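Local structure of phosphoribosylformylglycinamidine synthase 2 (Thermus thermophilus, 3VIU) at residues F163-R168 / G531-P536; T365-G370 / E496-L501; R455-L460 / F588-R593. The protein belongs to the PurM-like (AIR synthase related) family, pairing two related halves in one chain, with ADP and magnesium bound in this structure. One frame throughout, in Å; residues are numbered along the deposited sequence.

Contact 1: F163-R168 / G531-P536; sequences FHEGYR and GGKRIP
Lys533 reaches across to the short 3-10 turn at Glu165-Tyr167. Its CG leaves anti to the backbone N (chi1 -177°) and the remaining torsions are extended, which places the amino group at full stretch from the strand. CB, CG and CD are the straight lead-in; Lys533 CE then comes 3.3 Å from Glu165 OE2, with Gly166 CA farther off. At the tip, Lys533 NZ donates to Glu165 O at 2.8 Å. That carbonyl also accepts from Arg168 N, the two donors coming from opposite faces of its plane. Lys533 NZ forms a looser salt bridge with Glu165 OE2 (3.6 Å) and another with Glu169, acidic partners that probably offset the nearby charge of Arg168, itself paired with Glu131. Deeper in, Pro536 CD sits over one face of the Tyr167 ring, 3.8 Å from its centroid in a CH-pi contact, while Pro536 CG touches His164. His164 ND1 accepts from Gly166 N, bracing the turn. The loop between strands 156-163 and 172-182, in the first PurM N-terminal-like domain, thus meets the one joining strands 533-534 and 538-548 in the second, with helix 451-456 packed against Tyr167, His164 and Pro536 where these domains meet.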
loop_
_atom_site.group_PDB
_atom_site.type_symbol
_atom_site.label_atom_id
_atom_site.label_comp_id
_atom_site.label_asym_id
_atom_site.label_seq_id
_atom_site.Cartn_x
_atom_site.Cartn_y
_atom_site.Cartn_z
ATOM N N PHE A 163 12.375 10.247 -1.050
ATOM C CA PHE A 163 12.619 11.306 -2.018
ATOM C C PHE A 163 13.619 10.791 -3.045
ATOM O O PHE A 163 14.654 10.225 -2.682
ATOM C CB PHE A 163 13.156 12.559 -1.324
ATOM C CG PHE A 163 12.221 13.138 -0.300
ATOM C CD1 PHE A 163 12.229 12.673 1.012
ATOM C CD2 PHE A 163 11.336 14.159 -0.643
ATOM C CE1 PHE A 163 11.371 13.220 1.972
ATOM C CE2 PHE A 163 10.472 14.715 0.306
ATOM C CZ PHE A 163 10.490 14.247 1.618
ATOM N N HIS A 164 13.315 10.989 -4.328
ATOM C CA HIS A 164 14.191 10.488 -5.376
ATOM C C HIS A 164 14.051 11.218 -6.714
ATOM O O HIS A 164 12.967 11.661 -7.104
ATOM C CB HIS A 164 13.933 8.979 -5.550
ATOM C CG HIS A 164 14.921 8.275 -6.430
ATOM N ND1 HIS A 164 14.899 8.370 -7.807
ATOM C CD2 HIS A 164 15.937 7.431 -6.129
ATOM C CE1 HIS A 164 15.855 7.611 -8.314
ATOM N NE2 HIS A 164 16.498 7.029 -7.317
ATOM N N GLU A 165 15.183 11.318 -7.397
ATOM C CA GLU A 165 15.327 11.964 -8.695
ATOM C C GLU A 165 14.324 11.467 -9.732
ATOM O O GLU A 165 13.759 12.261 -10.485
ATOM C CB GLU A 165 16.775 11.746 -9.181
ATOM C CG GLU A 165 17.028 11.826 -10.680
ATOM C CD GLU A 165 16.722 10.533 -11.423
ATOM O OE1 GLU A 165 17.195 9.459 -10.994
ATOM O OE2 GLU A 165 16.017 10.597 -12.457
ATOM N N GLY A 166 14.097 10.158 -9.758
ATOM C CA GLY A 166 13.179 9.589 -10.728
ATOM C C GLY A 166 11.708 9.943 -10.566
ATOM O O GLY A 166 10.887 9.600 -11.420
ATOM N N TYR A 167 11.365 10.636 -9.488
ATOM C CA TYR A 167 9.978 10.990 -9.237
ATOM C C TYR A 167 9.710 12.474 -9.427
ATOM O O TYR A 167 8.596 12.940 -9.181
ATOM C CB TYR A 167 9.583 10.586 -7.810
ATOM C CG TYR A 167 9.662 9.098 -7.516
ATOM C CD1 TYR A 167 8.799 8.190 -8.130
ATOM C CD2 TYR A 167 10.579 8.606 -6.583
ATOM C CE1 TYR A 167 8.844 6.823 -7.815
ATOM C CE2 TYR A 167 10.632 7.247 -6.262
ATOM C CZ TYR A 167 9.766 6.361 -6.875
ATOM O OH TYR A 167 9.822 5.030 -6.530
ATOM N N ARG A 168 10.726 13.213 -9.857
ATOM C CA ARG A 168 10.581 14.652 -10.069
ATOM C C ARG A 168 9.336 14.983 -10.908
ATOM O O ARG A 168 8.512 15.790 -10.491
ATOM C CB ARG A 168 11.829 15.220 -10.757
ATOM C CG ARG A 168 11.904 16.747 -10.781
ATOM C CD ARG A 168 12.915 17.246 -11.816
ATOM N NE ARG A 168 14.158 16.473 -11.796
ATOM C CZ ARG A 168 15.023 16.479 -10.789
ATOM N NH1 ARG A 168 16.122 15.744 -10.845
ATOM N NH2 ARG A 168 14.788 17.231 -9.729
ATOM N N GLY A 531 8.296 12.692 -21.029
ATOM C CA GLY A 531 9.490 12.967 -21.807
ATOM C C GLY A 531 10.478 11.816 -21.848
ATOM O O GLY A 531 11.689 12.033 -21.836
ATOM N N GLY A 532 9.974 10.587 -21.904
ATOM C CA GLY A 532 10.869 9.447 -21.951
ATOM C C GLY A 532 11.516 9.135 -20.611
ATOM O O GLY A 532 12.315 8.205 -20.509
ATOM N N LYS A 533 11.199 9.919 -19.582
ATOM C CA LYS A 533 11.755 9.660 -18.253
ATOM C C LYS A 533 10.774 8.800 -17.453
ATOM O O LYS A 533 9.663 9.229 -17.158
ATOM C CB LYS A 533 12.011 10.968 -17.499
ATOM C CG LYS A 533 12.656 10.742 -16.139
ATOM C CD LYS A 533 12.788 12.027 -15.353
ATOM C CE LYS A 533 13.336 11.757 -13.968
ATOM N NZ LYS A 533 13.428 12.996 -13.165
ATOM N N ARG A 534 11.190 7.583 -17.113
ATOM C CA ARG A 534 10.335 6.664 -16.361
ATOM C C ARG A 534 10.651 6.709 -14.871
ATOM O O ARG A 534 11.813 6.824 -14.488
ATOM C CB ARG A 534 10.519 5.224 -16.863
ATOM C CG ARG A 534 10.390 5.046 -18.372
ATOM C CD ARG A 534 10.333 3.576 -18.766
ATOM N NE ARG A 534 11.457 2.810 -18.238
ATOM C CZ ARG A 534 12.726 3.002 -18.586
ATOM N NH1 ARG A 534 13.684 2.258 -18.049
ATOM N NH2 ARG A 534 13.035 3.938 -19.472
ATOM N N ILE A 535 9.620 6.629 -14.031
ATOM C CA ILE A 535 9.837 6.630 -12.585
ATOM C C ILE A 535 10.482 5.300 -12.251
ATOM O O ILE A 535 10.391 4.357 -13.024
ATOM C CB ILE A 535 8.520 6.689 -11.779
ATOM C CG1 ILE A 535 7.664 5.469 -12.124
ATOM C CG2 ILE A 535 7.779 8.009 -12.048
ATOM C CD1 ILE A 535 6.417 5.334 -11.300
ATOM N N PRO A 536 11.171 5.213 -11.108
ATOM C CA PRO A 536 11.790 3.934 -10.753
ATOM C C PRO A 536 10.642 2.946 -10.606
ATOM O O PRO A 536 9.589 3.313 -10.107
ATOM C CB PRO A 536 12.441 4.231 -9.404
ATOM C CG PRO A 536 12.830 5.667 -9.542
ATOM C CD PRO A 536 11.591 6.278 -10.180
#

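Contact 2: T365-G370 / E496-L501; sequences TYVRVG and EGYHEL
Tyr498 turns one face of its ring to Arg368, whose CB sits over the centre of the ring, 3.7 Å from the centroid and only 6° off the normal. This CH-pi contact involves the first carbon of the arginine side chain. From there the two side chains cross at about a right angle: Arg368 CD still passes 3.9 Å from Tyr498 CD1, but the chain, extended from CG to NE, carries the guanidinium beyond the ring to a salt bridge with Glu493. The guanidinium plane is inclined by 27° to that of the ring. The aliphatic part of the arginine therefore packs on the aromatic group while its charge is matched elsewhere.

The tyrosine is directed outward from its helix, with CG anti to the backbone N (chi1 -169°), and the ring lies along the backbone of the loop. Tyr498 CE2 approaches Arg368 O to 3.3 Å, and at the hydroxyl end Tyr498 OH lies 3.5 Å from Arg368 N and a little farther from Val367 CA. At the other end of the contact, Gly370 CA is 4.2 Å from His499 CA and 4.0 Å from His499 CB; the absence of a side chain lets the loop backbone come this near the helix.

Helix 495-515 also presses Tyr498 and Leu501 on Leu50 of helix 48-51, and Tyr366 of the loop hydrogen-bonds through its hydroxyl to Glu14. The helix connects the neighbouring parallel strands 479-488 and 519-525, a beta-alpha-beta crossover of the second PurM N-terminal-like domain. The irregular segment between helix 357-361 and helix 374-380 lies across its first turns at the protein surface, with Tyr498 alone among the touching residues buried.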
loop_
_atom_site.group_PDB
_atom_site.type_symbol
_atom_site.label_atom_id
_atom_site.label_comp_id
_atom_site.label_asym_id
_atom_site.label_seq_id
_atom_site.Cartn_x
_atom_site.Cartn_y
_atom_site.Cartn_z
ATOM N N THR A 365 -6.616 -7.548 -23.841
ATOM C CA THR A 365 -5.359 -7.427 -23.111
ATOM C C THR A 365 -4.230 -7.471 -24.129
ATOM O O THR A 365 -4.419 -7.927 -25.257
ATOM C CB THR A 365 -5.158 -8.568 -22.089
ATOM O OG1 THR A 365 -5.150 -9.831 -22.763
ATOM C CG2 THR A 365 -6.267 -8.540 -21.045
ATOM N N TYR A 366 -3.055 -6.994 -23.742
ATOM C CA TYR A 366 -1.940 -6.982 -24.672
ATOM C C TYR A 366 -0.659 -7.583 -24.105
ATOM O O TYR A 366 -0.360 -7.461 -22.915
ATOM C CB TYR A 366 -1.678 -5.547 -25.147
ATOM C CG TYR A 366 -2.877 -4.875 -25.786
ATOM C CD1 TYR A 366 -3.445 -5.381 -26.956
ATOM C CD2 TYR A 366 -3.450 -3.740 -25.215
ATOM C CE1 TYR A 366 -4.555 -4.777 -27.541
ATOM C CE2 TYR A 366 -4.564 -3.123 -25.793
ATOM C CZ TYR A 366 -5.110 -3.649 -26.956
ATOM O OH TYR A 366 -6.202 -3.046 -27.534
ATOM N N VAL A 367 0.086 -8.252 -24.975
ATOM C CA VAL A 367 1.350 -8.851 -24.591
ATOM C C VAL A 367 2.417 -8.187 -25.443
ATOM O O VAL A 367 2.200 -7.928 -26.628
ATOM C CB VAL A 367 1.353 -10.369 -24.842
ATOM C CG1 VAL A 367 2.777 -10.894 -24.864
ATOM C CG2 VAL A 367 0.561 -11.069 -23.745
ATOM N N ARG A 368 3.560 -7.895 -24.835
ATOM C CA ARG A 368 4.654 -7.257 -25.552
ATOM C C ARG A 368 5.952 -7.980 -25.285
ATOM O O ARG A 368 5.997 -8.945 -24.519
ATOM C CB ARG A 368 4.806 -5.799 -25.114
ATOM C CG ARG A 368 3.739 -4.873 -25.648
ATOM C CD ARG A 368 3.646 -3.608 -24.816
ATOM N NE ARG A 368 2.595 -2.716 -25.294
ATOM C CZ ARG A 368 1.339 -3.089 -25.507
ATOM N NH1 ARG A 368 0.981 -4.345 -25.287
ATOM N NH2 ARG A 368 0.437 -2.212 -25.928
ATOM N N VAL A 369 7.009 -7.506 -25.931
ATOM C CA VAL A 369 8.330 -8.073 -25.739
ATOM C C VAL A 369 9.148 -7.030 -25.000
ATOM O O VAL A 369 9.438 -5.957 -25.528
ATOM C CB VAL A 369 9.016 -8.416 -27.080
ATOM C CG1 VAL A 369 8.331 -9.621 -27.715
ATOM C CG2 VAL A 369 8.965 -7.213 -28.018
ATOM N N GLY A 370 9.487 -7.340 -23.756
ATOM C CA GLY A 370 10.273 -6.415 -22.974
ATOM C C GLY A 370 11.746 -6.557 -23.286
ATOM O O GLY A 370 12.204 -7.598 -23.759
ATOM N N GLU A 496 11.405 -1.142 -22.674
ATOM C CA GLU A 496 12.043 -0.924 -21.374
ATOM C C GLU A 496 10.994 -0.863 -20.262
ATOM O O GLU A 496 11.185 -1.423 -19.185
ATOM C CB GLU A 496 12.841 0.389 -21.354
ATOM C CG GLU A 496 13.678 0.687 -22.587
ATOM C CD GLU A 496 12.856 1.259 -23.726
ATOM O OE1 GLU A 496 12.111 0.497 -24.367
ATOM O OE2 GLU A 496 12.942 2.479 -23.975
ATOM N N GLY A 497 9.897 -0.161 -20.532
ATOM C CA GLY A 497 8.829 -0.034 -19.558
ATOM C C GLY A 497 8.133 -1.356 -19.285
ATOM O O GLY A 497 7.914 -1.729 -18.132
ATOM N N TYR A 498 7.781 -2.069 -20.348
ATOM C CA TYR A 498 7.117 -3.361 -20.204
ATOM C C TYR A 498 8.050 -4.308 -19.454
ATOM O O TYR A 498 7.611 -5.129 -18.643
ATOM C CB TYR A 498 6.786 -3.953 -21.575
ATOM C CG TYR A 498 5.864 -5.146 -21.513
ATOM C CD1 TYR A 498 4.491 -4.986 -21.300
ATOM C CD2 TYR A 498 6.360 -6.439 -21.669
ATOM C CE1 TYR A 498 3.638 -6.089 -21.251
ATOM C CE2 TYR A 498 5.518 -7.544 -21.618
ATOM C CZ TYR A 498 4.162 -7.366 -21.413
ATOM O OH TYR A 498 3.339 -8.471 -21.382
ATOM N N HIS A 499 9.342 -4.190 -19.722
ATOM C CA HIS A 499 10.309 -5.037 -19.053
ATOM C C HIS A 499 10.262 -4.803 -17.542
ATOM O O HIS A 499 10.241 -5.748 -16.757
ATOM C CB HIS A 499 11.708 -4.759 -19.595
ATOM C CG HIS A 499 12.772 -5.615 -18.986
ATOM N ND1 HIS A 499 13.572 -5.183 -17.951
ATOM C CD2 HIS A 499 13.159 -6.883 -19.260
ATOM C CE1 HIS A 499 14.410 -6.147 -17.615
ATOM N NE2 HIS A 499 14.180 -7.189 -18.393
ATOM N N GLU A 500 10.224 -3.540 -17.137
ATOM C CA GLU A 500 10.171 -3.213 -15.720
ATOM C C GLU A 500 8.892 -3.759 -15.082
ATOM O O GLU A 500 8.911 -4.246 -13.950
ATOM C CB GLU A 500 10.267 -1.701 -15.536
ATOM C CG GLU A 500 11.535 -1.125 -16.126
ATOM C CD GLU A 500 11.670 0.365 -15.915
ATOM O OE1 GLU A 500 10.708 1.099 -16.197
ATOM O OE2 GLU A 500 12.751 0.808 -15.479
ATOM N N LEU A 501 7.786 -3.686 -15.815
ATOM C CA LEU A 501 6.518 -4.185 -15.311
ATOM C C LEU A 501 6.600 -5.696 -15.173
ATOM O O LEU A 501 6.164 -6.265 -14.181
ATOM C CB LEU A 501 5.378 -3.825 -16.266
ATOM C CG LEU A 501 4.012 -4.458 -15.967
ATOM C CD1 LEU A 501 3.460 -3.955 -14.629
ATOM C CD2 LEU A 501 3.050 -4.122 -17.095
#

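Contact 3: R455-L460 / F588-R593; sequences RLHPRL and FGHPPR
Leu460 rests its CD2 methyl against Pro591, Pro592 O and the His590 ring of the opposing loop. The closest of these approaches is that of Leu460 CD2 to Pro592 O, at 3.4 Å. The branch gets there because CG stands anti to the backbone N (chi1 -176°), pointing the isobutyl group off the first turn of helix 458-475. A hydrogen bond from His464, one turn further along the same helix, satisfies the Pro592 oxygen, while the Leu460 methyl packs beside it.

Pro591 touches Leu460 through CB, with Pro591 CB 3.7 Å from Leu460 CD2. Through its CG it meets the two residues before the helix: Pro591 CG lies 3.9 Å from His457 CB and, more distantly, approaches Leu456 CB. Leu456 CD1 lies on the loop backbone, 3.6 Å from Gly589 O and against Phe588 CA.

The helical side belongs to the second PurM N-terminal-like domain and the loop to the C-terminal-like domain that follows it, so the contact packs the two domains of this half of the chain against each other. Between helix 451-456 and helix 458-475, His457 is the first non-helical residue after the one and the N-cap of the other.

The two histidines meet at the outer part of the contact. His590 CE1 comes to the edge of the His457 ring, close to its plane, at 3.4 Å from His457 CD2. The ring planes are nearly perpendicular (88°), while one face of the His457 ring is covered by Leu460 CB from its own segment. Both histidines also touch Arg380 of helix 374-380, and the guanidinium of that arginine donates to Leu456 O.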
loop_
_atom_site.group_PDB
_atom_site.type_symbol
_atom_site.label_atom_id
_atom_site.label_comp_id
_atom_site.label_asym_id
_atom_site.label_seq_id
_atom_site.Cartn_x
_atom_site.Cartn_y
_atom_site.Cartn_z
ATOM N N ARG A 455 15.096 0.647 -9.271
ATOM C CA ARG A 455 15.520 1.289 -10.507
ATOM C C ARG A 455 16.637 0.482 -11.172
ATOM O O ARG A 455 16.617 0.262 -12.378
ATOM C CB ARG A 455 15.979 2.729 -10.214
ATOM C CG ARG A 455 16.965 3.353 -11.217
ATOM C CD ARG A 455 16.454 3.379 -12.648
ATOM N NE ARG A 455 15.316 4.272 -12.851
ATOM C CZ ARG A 455 15.348 5.588 -12.659
ATOM N NH1 ARG A 455 14.262 6.318 -12.879
ATOM N NH2 ARG A 455 16.458 6.176 -12.236
ATOM N N LEU A 456 17.593 0.020 -10.376
ATOM C CA LEU A 456 18.727 -0.748 -10.883
ATOM C C LEU A 456 18.459 -2.230 -11.164
ATOM O O LEU A 456 19.155 -2.857 -11.966
ATOM C CB LEU A 456 19.894 -0.621 -9.905
ATOM C CG LEU A 456 20.437 0.803 -9.783
ATOM C CD1 LEU A 456 21.318 0.918 -8.554
ATOM C CD2 LEU A 456 21.207 1.161 -11.049
ATOM N N HIS A 457 17.457 -2.795 -10.501
ATOM C CA HIS A 457 17.131 -4.204 -10.696
ATOM C C HIS A 457 15.680 -4.401 -10.270
ATOM O O HIS A 457 15.398 -4.957 -9.213
ATOM C CB HIS A 457 18.062 -5.086 -9.839
ATOM C CG HIS A 457 18.101 -6.523 -10.261
ATOM N ND1 HIS A 457 16.969 -7.238 -10.583
ATOM C CD2 HIS A 457 19.137 -7.383 -10.398
ATOM C CE1 HIS A 457 17.305 -8.474 -10.902
ATOM N NE2 HIS A 457 18.615 -8.587 -10.797
ATOM N N PRO A 458 14.738 -3.962 -11.109
ATOM C CA PRO A 458 13.311 -4.091 -10.801
ATOM C C PRO A 458 12.864 -5.418 -10.175
ATOM O O PRO A 458 12.121 -5.426 -9.192
ATOM C CB PRO A 458 12.634 -3.786 -12.140
ATOM C CG PRO A 458 13.723 -4.060 -13.176
ATOM C CD PRO A 458 14.951 -3.530 -12.501
ATOM N N ARG A 459 13.316 -6.535 -10.721
ATOM C CA ARG A 459 12.933 -7.836 -10.175
ATOM C C ARG A 459 13.415 -7.996 -8.723
ATOM O O ARG A 459 12.640 -8.378 -7.845
ATOM C CB ARG A 459 13.518 -8.943 -11.043
ATOM C CG ARG A 459 13.044 -10.340 -10.729
ATOM C CD ARG A 459 13.957 -11.325 -11.430
ATOM N NE ARG A 459 13.277 -12.560 -11.789
ATOM C CZ ARG A 459 12.788 -12.815 -12.996
ATOM N NH1 ARG A 459 12.906 -11.924 -13.967
ATOM N NH2 ARG A 459 12.175 -13.966 -13.228
ATOM N N LEU A 460 14.690 -7.700 -8.471
ATOM C CA LEU A 460 15.235 -7.820 -7.123
ATOM C C LEU A 460 14.581 -6.778 -6.204
ATOM O O LEU A 460 14.359 -7.034 -5.018
ATOM C CB LEU A 460 16.765 -7.662 -7.149
ATOM C CG LEU A 460 17.535 -7.844 -5.836
ATOM C CD1 LEU A 460 17.220 -9.197 -5.225
ATOM C CD2 LEU A 460 19.031 -7.712 -6.093
ATOM N N PHE A 588 24.343 3.361 -8.214
ATOM C CA PHE A 588 24.780 2.396 -9.210
ATOM C C PHE A 588 25.218 1.128 -8.493
ATOM O O PHE A 588 25.149 1.058 -7.272
ATOM C CB PHE A 588 25.941 2.994 -10.021
ATOM C CG PHE A 588 27.115 3.420 -9.182
ATOM C CD1 PHE A 588 28.196 2.564 -8.986
ATOM C CD2 PHE A 588 27.145 4.680 -8.590
ATOM C CE1 PHE A 588 29.294 2.961 -8.210
ATOM C CE2 PHE A 588 28.235 5.090 -7.812
ATOM C CZ PHE A 588 29.311 4.231 -7.623
ATOM N N GLY A 589 25.669 0.134 -9.244
ATOM C CA GLY A 589 26.093 -1.107 -8.625
ATOM C C GLY A 589 24.931 -2.062 -8.445
ATOM O O GLY A 589 23.780 -1.675 -8.598
ATOM N N HIS A 590 25.228 -3.315 -8.122
ATOM C CA HIS A 590 24.186 -4.310 -7.922
ATOM C C HIS A 590 23.544 -4.146 -6.547
ATOM O O HIS A 590 24.231 -3.894 -5.568
ATOM C CB HIS A 590 24.769 -5.721 -8.032
ATOM C CG HIS A 590 23.731 -6.793 -8.194
ATOM N ND1 HIS A 590 23.211 -7.149 -9.421
ATOM C CD2 HIS A 590 23.092 -7.563 -7.280
ATOM C CE1 HIS A 590 22.298 -8.090 -9.256
ATOM N NE2 HIS A 590 22.207 -8.358 -7.965
ATOM N N PRO A 591 22.205 -4.249 -6.468
ATOM C CA PRO A 591 21.512 -4.122 -5.180
ATOM C C PRO A 591 21.900 -5.340 -4.338
ATOM O O PRO A 591 22.375 -6.329 -4.872
ATOM C CB PRO A 591 20.041 -4.145 -5.580
ATOM C CG PRO A 591 20.057 -3.516 -6.917
ATOM C CD PRO A 591 21.246 -4.167 -7.579
ATOM N N PRO A 592 21.695 -5.290 -3.018
ATOM C CA PRO A 592 22.067 -6.445 -2.192
ATOM C C PRO A 592 21.418 -7.761 -2.627
ATOM O O PRO A 592 20.226 -7.807 -2.937
ATOM C CB PRO A 592 21.620 -6.028 -0.789
ATOM C CG PRO A 592 21.725 -4.545 -0.826
ATOM C CD PRO A 592 21.153 -4.205 -2.185
ATOM N N ARG A 593 22.202 -8.834 -2.655
ATOM C CA ARG A 593 21.650 -10.132 -3.018
ATOM C C ARG A 593 20.609 -10.489 -1.958
ATOM O O ARG A 593 20.705 -10.064 -0.808
ATOM C CB ARG A 593 22.727 -11.219 -3.027
ATOM C CG ARG A 593 23.761 -11.134 -4.131
ATOM C CD ARG A 593 24.513 -12.460 -4.208
ATOM N NE ARG A 593 25.967 -12.326 -4.101
ATOM C CZ ARG A 593 26.613 -11.826 -3.045
ATOM N NH1 ARG A 593 25.944 -11.397 -1.977
ATOM N NH2 ARG A 593 27.940 -11.769 -3.053
#

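Overall arrangement
From the N terminus, the chain first passes the loop at 163-168, which later meets 531-536 in contact 1, closing a long loop that takes in the first C-terminal-like domain, the connecting segment and most of the second N-terminal-like domain. Contact 2, joining the connecting segment around 365-370 to helix 495-515, is nested inside it. Contact 3 begins at 455-460, within both earlier loops, and closes at 588-593 beyond them, so it crosses contacts 1 and 2. Contact 1 ties the two N-terminal-like domains together, contact 2 lays the connecting segment on the second, and contact 3 joins that domain to its C-terminal-like partner. Arg534 bridges contacts 1 and 2 through Glu500; Arg455 packs against Pro536 between contacts 1 and 3.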